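Endo-b-1,4-glucanase (PDB 1KS8) probably hydrolyses internal beta-1,4-glucosidic linkages in cellulose and related beta-glucans, as a termite endoglucanase of glycosyl hydrolase family 9. Local coordinates at residues Ala18-Gly22 against Arg23-Asp27; Ala209-Arg212 against Asp213-Trp217; Lys266-Lys270 against Gln271-Asp275; Ser279-Asn282 against Tyr283-Asn287. One frame throughout, in Å; residues are numbered along the deposited sequence.

Contact 1: Ala18-Gly22 against Arg23-Asp27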
# COMPACT_ATOMS: atom_id res chain seq x y z
N ALA A 18 -7.39 -11.32 -2.67
CA ALA A 18 -6.66 -12.12 -3.65
C ALA A 18 -5.16 -12.14 -3.40
O ALA A 18 -4.45 -13.00 -3.92
CB ALA A 18 -6.94 -11.59 -5.06
N GLN A 19 -4.68 -11.18 -2.60
CA GLN A 19 -3.25 -11.07 -2.28
C GLN A 19 -2.88 -11.74 -0.96
O GLN A 19 -1.72 -11.75 -0.57
CB GLN A 19 -2.84 -9.60 -2.22
CG GLN A 19 -2.94 -8.85 -3.53
CD GLN A 19 -2.05 -9.45 -4.60
OE1 GLN A 19 -2.51 -10.20 -5.46
NE2 GLN A 19 -0.76 -9.12 -4.55
N ARG A 20 -3.87 -12.29 -0.26
CA ARG A 20 -3.61 -12.92 1.02
C ARG A 20 -2.73 -14.16 0.97
O ARG A 20 -2.94 -15.05 0.14
CB ARG A 20 -4.92 -13.28 1.72
CG ARG A 20 -5.73 -12.09 2.17
CD ARG A 20 -7.08 -12.53 2.68
NE ARG A 20 -7.83 -11.41 3.24
CZ ARG A 20 -9.04 -11.52 3.77
NH1 ARG A 20 -9.65 -12.70 3.81
NH2 ARG A 20 -9.64 -10.45 4.27
N SER A 21 -1.76 -14.20 1.86
CA SER A 21 -0.86 -15.34 1.99
C SER A 21 -1.24 -16.06 3.29
O SER A 21 -1.84 -15.45 4.19
CB SER A 21 0.60 -14.86 2.07
OG SER A 21 1.48 -15.96 2.23
N GLY A 22 -0.93 -17.35 3.37
CA GLY A 22 -1.23 -18.11 4.57
C GLY A 22 -2.55 -18.87 4.54
O GLY A 22 -3.07 -19.19 3.48
N ARG A 23 -3.08 -19.16 5.73
CA ARG A 23 -4.34 -19.88 5.85
C ARG A 23 -5.49 -18.89 5.69
O ARG A 23 -5.62 -17.94 6.46
CB ARG A 23 -4.42 -20.57 7.22
CG ARG A 23 -5.61 -21.50 7.36
CD ARG A 23 -5.59 -22.27 8.68
NE ARG A 23 -4.44 -23.17 8.78
CZ ARG A 23 -3.23 -22.81 9.21
NH1 ARG A 23 -3.00 -21.56 9.58
NH2 ARG A 23 -2.26 -23.71 9.26
N LEU A 24 -6.32 -19.12 4.68
CA LEU A 24 -7.45 -18.23 4.41
C LEU A 24 -8.65 -18.55 5.30
O LEU A 24 -8.91 -19.71 5.62
CB LEU A 24 -7.83 -18.33 2.94
CG LEU A 24 -6.65 -18.08 1.99
CD1 LEU A 24 -7.11 -18.22 0.55
CD2 LEU A 24 -6.06 -16.70 2.24
N PRO A 25 -9.39 -17.51 5.71
CA PRO A 25 -10.56 -17.68 6.58
C PRO A 25 -11.75 -18.34 5.89
O PRO A 25 -11.86 -18.33 4.66
CB PRO A 25 -10.87 -16.25 7.01
CG PRO A 25 -10.51 -15.47 5.79
CD PRO A 25 -9.19 -16.09 5.38
N ALA A 26 -12.63 -18.92 6.70
CA ALA A 26 -13.81 -19.59 6.18
C ALA A 26 -14.70 -18.64 5.39
O ALA A 26 -15.39 -19.06 4.46
CB ALA A 26 -14.60 -20.22 7.33
N ASP A 27 -14.69 -17.36 5.76
CA ASP A 27 -15.53 -16.39 5.07
C ASP A 27 -14.84 -15.67 3.90
O ASP A 27 -15.30 -14.62 3.46
CB ASP A 27 -16.09 -15.36 6.06
CG ASP A 27 -15.02 -14.49 6.68
OD1 ASP A 27 -13.83 -14.65 6.33
OD2 ASP A 27 -15.37 -13.65 7.53
O HOH W 1 -12.13 -12.29 5.20

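Contact 2: Ala209-Arg212 against Asp213-Trp217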
# COMPACT_ATOMS: atom_id res chain seq x y z
N ALA A 209 15.49 4.55 -0.01
CA ALA A 209 15.81 5.84 -0.61
C ALA A 209 16.51 6.61 0.50
O ALA A 209 17.72 6.48 0.69
CB ALA A 209 14.53 6.56 -1.03
N ASP A 210 15.75 7.40 1.25
CA ASP A 210 16.29 8.16 2.37
C ASP A 210 15.35 7.86 3.53
O ASP A 210 14.26 8.43 3.63
CB ASP A 210 16.30 9.65 2.05
CG ASP A 210 17.03 10.47 3.10
OD1 ASP A 210 17.52 11.57 2.76
OD2 ASP A 210 17.10 10.02 4.26
N TYR A 211 15.78 6.96 4.40
CA TYR A 211 14.98 6.52 5.54
C TYR A 211 14.52 7.60 6.52
O TYR A 211 13.61 7.37 7.31
CB TYR A 211 15.73 5.43 6.32
CG TYR A 211 16.96 5.91 7.07
CD1 TYR A 211 16.84 6.70 8.22
CD2 TYR A 211 18.24 5.58 6.63
CE1 TYR A 211 17.97 7.14 8.91
CE2 TYR A 211 19.37 6.01 7.32
CZ TYR A 211 19.23 6.79 8.45
OH TYR A 211 20.34 7.22 9.14
N ARG A 212 15.14 8.77 6.46
CA ARG A 212 14.80 9.84 7.38
C ARG A 212 13.33 10.27 7.42
O ARG A 212 12.81 10.60 8.49
CB ARG A 212 15.71 11.04 7.12
CG ARG A 212 17.17 10.70 7.40
CD ARG A 212 18.13 11.81 6.99
NE ARG A 212 19.51 11.44 7.26
CZ ARG A 212 20.14 10.41 6.68
NH1 ARG A 212 19.50 9.66 5.79
NH2 ARG A 212 21.39 10.14 6.99
N ASP A 213 12.65 10.27 6.28
CA ASP A 213 11.24 10.67 6.29
C ASP A 213 10.38 9.67 7.06
O ASP A 213 9.34 10.03 7.62
CB ASP A 213 10.72 10.84 4.86
CG ASP A 213 10.77 9.56 4.05
OD1 ASP A 213 11.82 8.89 4.08
OD2 ASP A 213 9.77 9.24 3.38
N GLU A 214 10.83 8.42 7.11
CA GLU A 214 10.11 7.37 7.83
C GLU A 214 10.09 7.61 9.33
O GLU A 214 9.12 7.29 10.01
CB GLU A 214 10.73 6.00 7.54
CG GLU A 214 10.48 5.48 6.14
CD GLU A 214 9.01 5.36 5.83
OE1 GLU A 214 8.25 4.92 6.72
OE2 GLU A 214 8.61 5.69 4.69
N LEU A 215 11.19 8.15 9.86
CA LEU A 215 11.27 8.42 11.29
C LEU A 215 10.25 9.49 11.68
O LEU A 215 9.60 9.40 12.72
CB LEU A 215 12.69 8.87 11.66
CG LEU A 215 13.76 7.78 11.54
CD1 LEU A 215 15.14 8.37 11.81
CD2 LEU A 215 13.46 6.65 12.51
N VAL A 216 10.11 10.50 10.83
CA VAL A 216 9.16 11.58 11.08
C VAL A 216 7.73 11.05 10.94
O VAL A 216 6.86 11.36 11.75
CB VAL A 216 9.36 12.75 10.09
CG1 VAL A 216 8.40 13.88 10.41
CG2 VAL A 216 10.80 13.25 10.14
N TRP A 217 7.51 10.26 9.90
CA TRP A 217 6.21 9.65 9.60
C TRP A 217 5.77 8.79 10.79
O TRP A 217 4.64 8.92 11.27
CB TRP A 217 6.36 8.82 8.32
CG TRP A 217 5.17 8.03 7.83
CD1 TRP A 217 5.11 6.68 7.63
CD2 TRP A 217 3.93 8.56 7.30
NE1 TRP A 217 3.94 6.33 7.01
CE2 TRP A 217 3.20 7.46 6.79
CE3 TRP A 217 3.39 9.85 7.20
CZ2 TRP A 217 1.94 7.62 6.19
CZ3 TRP A 217 2.13 10.00 6.60
CH2 TRP A 217 1.43 8.89 6.11

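Contact 3: Lys266-Lys270 against Gln271-Asp275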
# COMPACT_ATOMS: atom_id res chain seq x y z
N LYS A 266 -2.47 18.51 10.03
CA LYS A 266 -3.68 18.18 10.77
C LYS A 266 -3.43 18.05 12.27
O LYS A 266 -4.24 18.51 13.08
CB LYS A 266 -4.27 16.86 10.25
CG LYS A 266 -5.57 16.46 10.93
CD LYS A 266 -6.14 15.18 10.33
CE LYS A 266 -7.53 14.88 10.87
NZ LYS A 266 -7.53 14.72 12.35
N LEU A 267 -2.31 17.44 12.63
CA LEU A 267 -1.96 17.24 14.04
C LEU A 267 -1.52 18.49 14.80
O LEU A 267 -1.72 18.58 16.01
CB LEU A 267 -0.86 16.18 14.15
CG LEU A 267 -1.19 14.78 13.63
CD1 LEU A 267 0.04 13.90 13.74
CD2 LEU A 267 -2.34 14.18 14.44
N THR A 268 -0.93 19.44 14.09
CA THR A 268 -0.44 20.66 14.73
C THR A 268 -1.21 21.92 14.34
O THR A 268 -1.16 22.92 15.06
CB THR A 268 1.04 20.90 14.39
OG1 THR A 268 1.16 21.20 12.99
CG2 THR A 268 1.87 19.67 14.71
N ASN A 269 -1.90 21.87 13.20
CA ASN A 269 -2.67 23.01 12.70
C ASN A 269 -1.73 24.14 12.29
O ASN A 269 -2.18 25.27 12.06
CB ASN A 269 -3.65 23.51 13.77
CG ASN A 269 -4.77 24.37 13.18
OD1 ASN A 269 -5.35 25.20 13.87
ND2 ASN A 269 -5.08 24.14 11.91
N LYS A 270 -0.44 23.86 12.20
CA LYS A 270 0.54 24.88 11.83
C LYS A 270 0.46 25.23 10.35
O LYS A 270 0.41 24.36 9.48
CB LYS A 270 1.95 24.42 12.18
CG LYS A 270 2.23 24.36 13.67
CD LYS A 270 3.68 24.00 13.94
CE LYS A 270 3.97 23.94 15.43
NZ LYS A 270 5.41 23.66 15.69
N GLN A 271 0.48 26.53 10.07
CA GLN A 271 0.39 27.03 8.70
C GLN A 271 1.54 26.60 7.79
O GLN A 271 1.33 26.35 6.60
CB GLN A 271 0.29 28.56 8.70
CG GLN A 271 0.13 29.16 7.31
CD GLN A 271 -1.18 28.77 6.65
OE1 GLN A 271 -1.22 28.44 5.46
NE2 GLN A 271 -2.26 28.82 7.41
N ALA A 272 2.74 26.51 8.34
CA ALA A 272 3.91 26.12 7.55
C ALA A 272 3.72 24.82 6.78
O ALA A 272 4.06 24.74 5.60
CB ALA A 272 5.14 26.01 8.45
N TYR A 273 3.17 23.81 7.44
CA TYR A 273 2.94 22.53 6.78
C TYR A 273 1.89 22.68 5.69
O TYR A 273 2.02 22.11 4.61
CB TYR A 273 2.47 21.48 7.79
CG TYR A 273 3.46 21.20 8.91
CD1 TYR A 273 4.75 20.76 8.63
CD2 TYR A 273 3.09 21.38 10.24
CE1 TYR A 273 5.66 20.50 9.66
CE2 TYR A 273 3.99 21.11 11.27
CZ TYR A 273 5.27 20.67 10.97
OH TYR A 273 6.15 20.41 11.99
N LYS A 274 0.85 23.47 5.97
CA LYS A 274 -0.22 23.70 5.01
C LYS A 274 0.31 24.40 3.77
O LYS A 274 -0.17 24.14 2.66
CB LYS A 274 -1.34 24.52 5.66
CG LYS A 274 -1.93 23.87 6.90
CD LYS A 274 -2.99 24.74 7.54
CE LYS A 274 -3.42 24.18 8.88
NZ LYS A 274 -4.46 25.02 9.52
N ASP A 275 1.28 25.29 3.94
CA ASP A 275 1.86 26.01 2.81
C ASP A 275 2.55 25.01 1.87
O ASP A 275 2.38 25.07 0.66
CB ASP A 275 2.91 27.04 3.27
CG ASP A 275 2.31 28.18 4.06
OD1 ASP A 275 1.17 28.60 3.76
OD2 ASP A 275 2.99 28.68 4.98

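Contact 4: Ser279-Asn282 against Tyr283-Asn287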
# COMPACT_ATOMS: atom_id res chain seq x y z
N SER A 279 1.40 24.18 -2.01
CA SER A 279 2.38 24.39 -3.07
C SER A 279 2.51 23.15 -3.94
O SER A 279 2.55 23.24 -5.17
CB SER A 279 3.73 24.75 -2.47
OG SER A 279 4.69 24.98 -3.49
N TYR A 280 2.57 21.99 -3.30
CA TYR A 280 2.71 20.73 -4.03
C TYR A 280 1.46 20.41 -4.85
O TYR A 280 1.56 20.09 -6.04
CB TYR A 280 2.98 19.58 -3.05
CG TYR A 280 3.02 18.22 -3.71
CD1 TYR A 280 3.99 17.92 -4.66
CD2 TYR A 280 2.08 17.24 -3.40
CE1 TYR A 280 4.03 16.67 -5.29
CE2 TYR A 280 2.10 15.99 -4.02
CZ TYR A 280 3.07 15.71 -4.96
OH TYR A 280 3.09 14.49 -5.59
N VAL A 281 0.29 20.49 -4.23
CA VAL A 281 -0.95 20.20 -4.93
C VAL A 281 -1.17 21.15 -6.10
O VAL A 281 -1.52 20.72 -7.20
CB VAL A 281 -2.16 20.25 -3.98
CG1 VAL A 281 -3.45 20.07 -4.78
CG2 VAL A 281 -2.04 19.16 -2.93
N ASN A 282 -0.95 22.45 -5.87
CA ASN A 282 -1.13 23.43 -6.93
C ASN A 282 -0.21 23.11 -8.09
O ASN A 282 -0.60 23.24 -9.26
CB ASN A 282 -0.84 24.84 -6.40
CG ASN A 282 -1.92 25.35 -5.45
OD1 ASN A 282 -1.74 26.37 -4.78
ND2 ASN A 282 -3.04 24.63 -5.39
N TYR A 283 1.01 22.68 -7.78
CA TYR A 283 1.97 22.32 -8.81
C TYR A 283 1.46 21.15 -9.65
O TYR A 283 1.54 21.17 -10.87
CB TYR A 283 3.31 21.93 -8.19
CG TYR A 283 4.24 21.29 -9.19
CD1 TYR A 283 4.82 22.05 -10.20
CD2 TYR A 283 4.46 19.91 -9.18
CE1 TYR A 283 5.60 21.46 -11.19
CE2 TYR A 283 5.25 19.31 -10.16
CZ TYR A 283 5.81 20.09 -11.16
OH TYR A 283 6.55 19.49 -12.15
N LEU A 284 0.94 20.13 -8.98
CA LEU A 284 0.41 18.97 -9.69
C LEU A 284 -0.72 19.36 -10.63
O LEU A 284 -0.74 18.96 -11.79
CB LEU A 284 -0.09 17.91 -8.70
CG LEU A 284 0.94 17.19 -7.84
CD1 LEU A 284 0.21 16.22 -6.91
CD2 LEU A 284 1.94 16.44 -8.72
N ILE A 285 -1.67 20.13 -10.11
CA ILE A 285 -2.82 20.56 -10.90
C ILE A 285 -2.46 21.47 -12.06
O ILE A 285 -2.91 21.27 -13.19
CB ILE A 285 -3.85 21.29 -10.00
CG1 ILE A 285 -4.40 20.31 -8.95
CG2 ILE A 285 -4.98 21.87 -10.85
CD1 ILE A 285 -5.41 20.92 -8.00
N ASN A 286 -1.62 22.46 -11.79
CA ASN A 286 -1.24 23.44 -12.79
C ASN A 286 -0.07 23.11 -13.71
O ASN A 286 -0.09 23.48 -14.88
CB ASN A 286 -0.93 24.78 -12.10
CG ASN A 286 -2.14 25.38 -11.40
OD1 ASN A 286 -2.00 26.14 -10.44
ND2 ASN A 286 -3.33 25.05 -11.89
N ASN A 287 0.94 22.41 -13.21
CA ASN A 287 2.12 22.15 -14.02
C ASN A 287 2.64 20.74 -14.28
O ASN A 287 3.25 20.50 -15.33
CB ASN A 287 3.27 23.00 -13.48
CG ASN A 287 2.91 24.48 -13.42
OD1 ASN A 287 2.83 25.07 -12.34
ND2 ASN A 287 2.69 25.08 -14.58

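Contact 1: Ala18-Gly22 against Arg23-Asp27
R20 reaches along the inside of a sharp bend and meets L24 and P25 on the limb after the bend; the bend belongs to the long loop that follows helix 5-18, in this family 9 enzyme of (alpha/alpha)6 fold. The arginine touches with two parts of its length. Near the backbone, its CB packs against the CD2 branch of L24 at 3.6 Å, a contact made possible because the leucine turns its end back toward the first limb. Farther out, the guanidinium passes P25 with the two side chains crossing at about a right angle, and CG of P25 comes within 3.5 Å of NH1 of R20, approaching the guanidinium obliquely. The arginine spans both partners because it is extended from CG to NE, with CG set anti to the carbonyl carbon (chi1 -69°).

Between the limbs, G22 carries the bend. Its positive phi of 94° would drive a beta carbon against the preceding carbonyl oxygen, so the bend depends on the lack of a side chain here. Outside the bend, W98 of helix 89-106 makes a cation-pi contact with R20 and also touches P25, which ties the tip of the arginine to that helix. NH1 of R33 donates to the carbonyl O of R20, and OD1 of D35 accepts from the amide of L24.

The charges of R20 and D27 do not meet directly. One water bridges them, lying in the guanidinium plane, accepting from NH1 of R20 at 2.9 Å and donating to OD1 of D27 at 3.1 Å.

Contact 2: Ala209-Arg212 against Asp213-Trp217
The carbonyls of Y211 and R212 receive amides at the start of helix 212-226. The amide of E214 donates to O of Y211 at 3.0 Å, arriving from above the carbonyl plane, while L215 N makes a weak bond to O of R212 at 3.2 Å.

D210 supplies a capping bond, its OD2 accepting from R212 N at 3.2 Å; the same oxygen forms a salt bridge with NH1 of R212 at 2.9 Å. The two donors come from opposite faces of the carboxylate plane, and OD2 lies in the guanidinium plane.

Among flat and apolar groups, CD1 of L215 sits at the edge of the Y211 ring, 4.2 Å from CE1, whereas NH1 of R212 lies over one face.

D210, D213, E214 and D254 bind calcium in a structure of this protein, though none is modelled here. OE2 of E214 forms a salt bridge with NZ of K256, its OE1 lies near OE1 of E154, and O of D210 approaches OD1 of D213 to 2.5 Å. Once ionised, the acids would suit a cation, with K256 and R212 offsetting charge; at pH 2.5 some may be protonated.

Contact 3: Lys266-Lys270 against Gln271-Asp275
A tight interhelical turn, from the C-terminal end of helix 257-268 into helix 271-286, brings T268 and K270 against Y273 and K274 at the protein surface. T268 begins it with an ST turn: its OG1 accepts from the amide of K270 at 3.2 Å in a nearly straight bond (162°), and the same oxygen is also hydrogen-bonded to the carbonyl O of L264. The hydroxyl stands between the backbone N and the carbonyl carbon (chi1 67°), which places it at the edge of the Y273 ring, near the ring plane, with OG1 3.3 Å from CE2. The two side chains cross at about a right angle.

K270 and Y273 instead lie side by side and point the same way. CB of the lysine is 3.8 Å from CD2 of the ring, and its CD follows along CE2. Both polar ends finish on E236 of helix 229-241, K270 by a salt bridge and Y273 by a hydrogen bond at its OH.

Two backbone carbonyls also take part. N269, with positive phi, offers its O to NZ of K274 in a weak bond of 3.4 Å, and CG of K274 packs on O of K270. The latter carbonyl also receives a weak bond from Y273 N. K270 occupies the N-cap position, and the short link it completes is of the kind that joins successive antiparallel helices in an (alpha/alpha)6 barrel.

Contact 4: Ser279-Asn282 against Tyr283-Asn287
Y280 and L284 make the main side-chain contact near the end of helix 271-286. It is a CH-pi interaction: CG of L284 sits over one face of the tyrosine ring, 4.1 Å from its centroid, offset toward the rim. The CD1 branch approaches both CE2 and CZ at 3.5 Å. With CG of Y280 anti to the backbone N (chi1 175°), the ring is carried over the leucine.

A second apolar pair, V281 and I285, lies side by side pointing the same way, CG1 of the valine 3.9 Å from CD1 of the isoleucine. M314 of helix 303-319 and Y327 of helix 324-341 both touch these two residues, and M314 also meets L284.

The backbone supplies successive i to i+4 hydrogen bonds: Y283 N to O of S279 (3.1 Å), L284 N to O of Y280 (3.0 Å), I285 N to O of V281 (N-H...O angle 171°) and N286 N to O of N282 (2.8 Å). They extend to the amide of N287, the first residue to leave helical phi/psi.

Apolar packing thus joins V281, L284 and I285 to the neighbouring helices, while NZ of K290 donates to the carbonyls of L284 and I285.

All four contacts lie in the single family 9 catalytic domain and follow one another along the chain. Contact 1, in the loop after helix 5-18, stands apart: its centre is about 31 Å from that of contact 2 and about 40 Å from those of contacts 3 and 4, and contacts 2, 3 and 4 all lie across the centre of the chain from it. Helices 212-226, 257-268 and 271-286 come in that order. Contact 2 starts the first and holds three calcium-site residues; contact 3, about 19 Å from it centre to centre, joins the last two; contact 4, centred about 18 Å from contact 3, closes helix 271-286, which the two share.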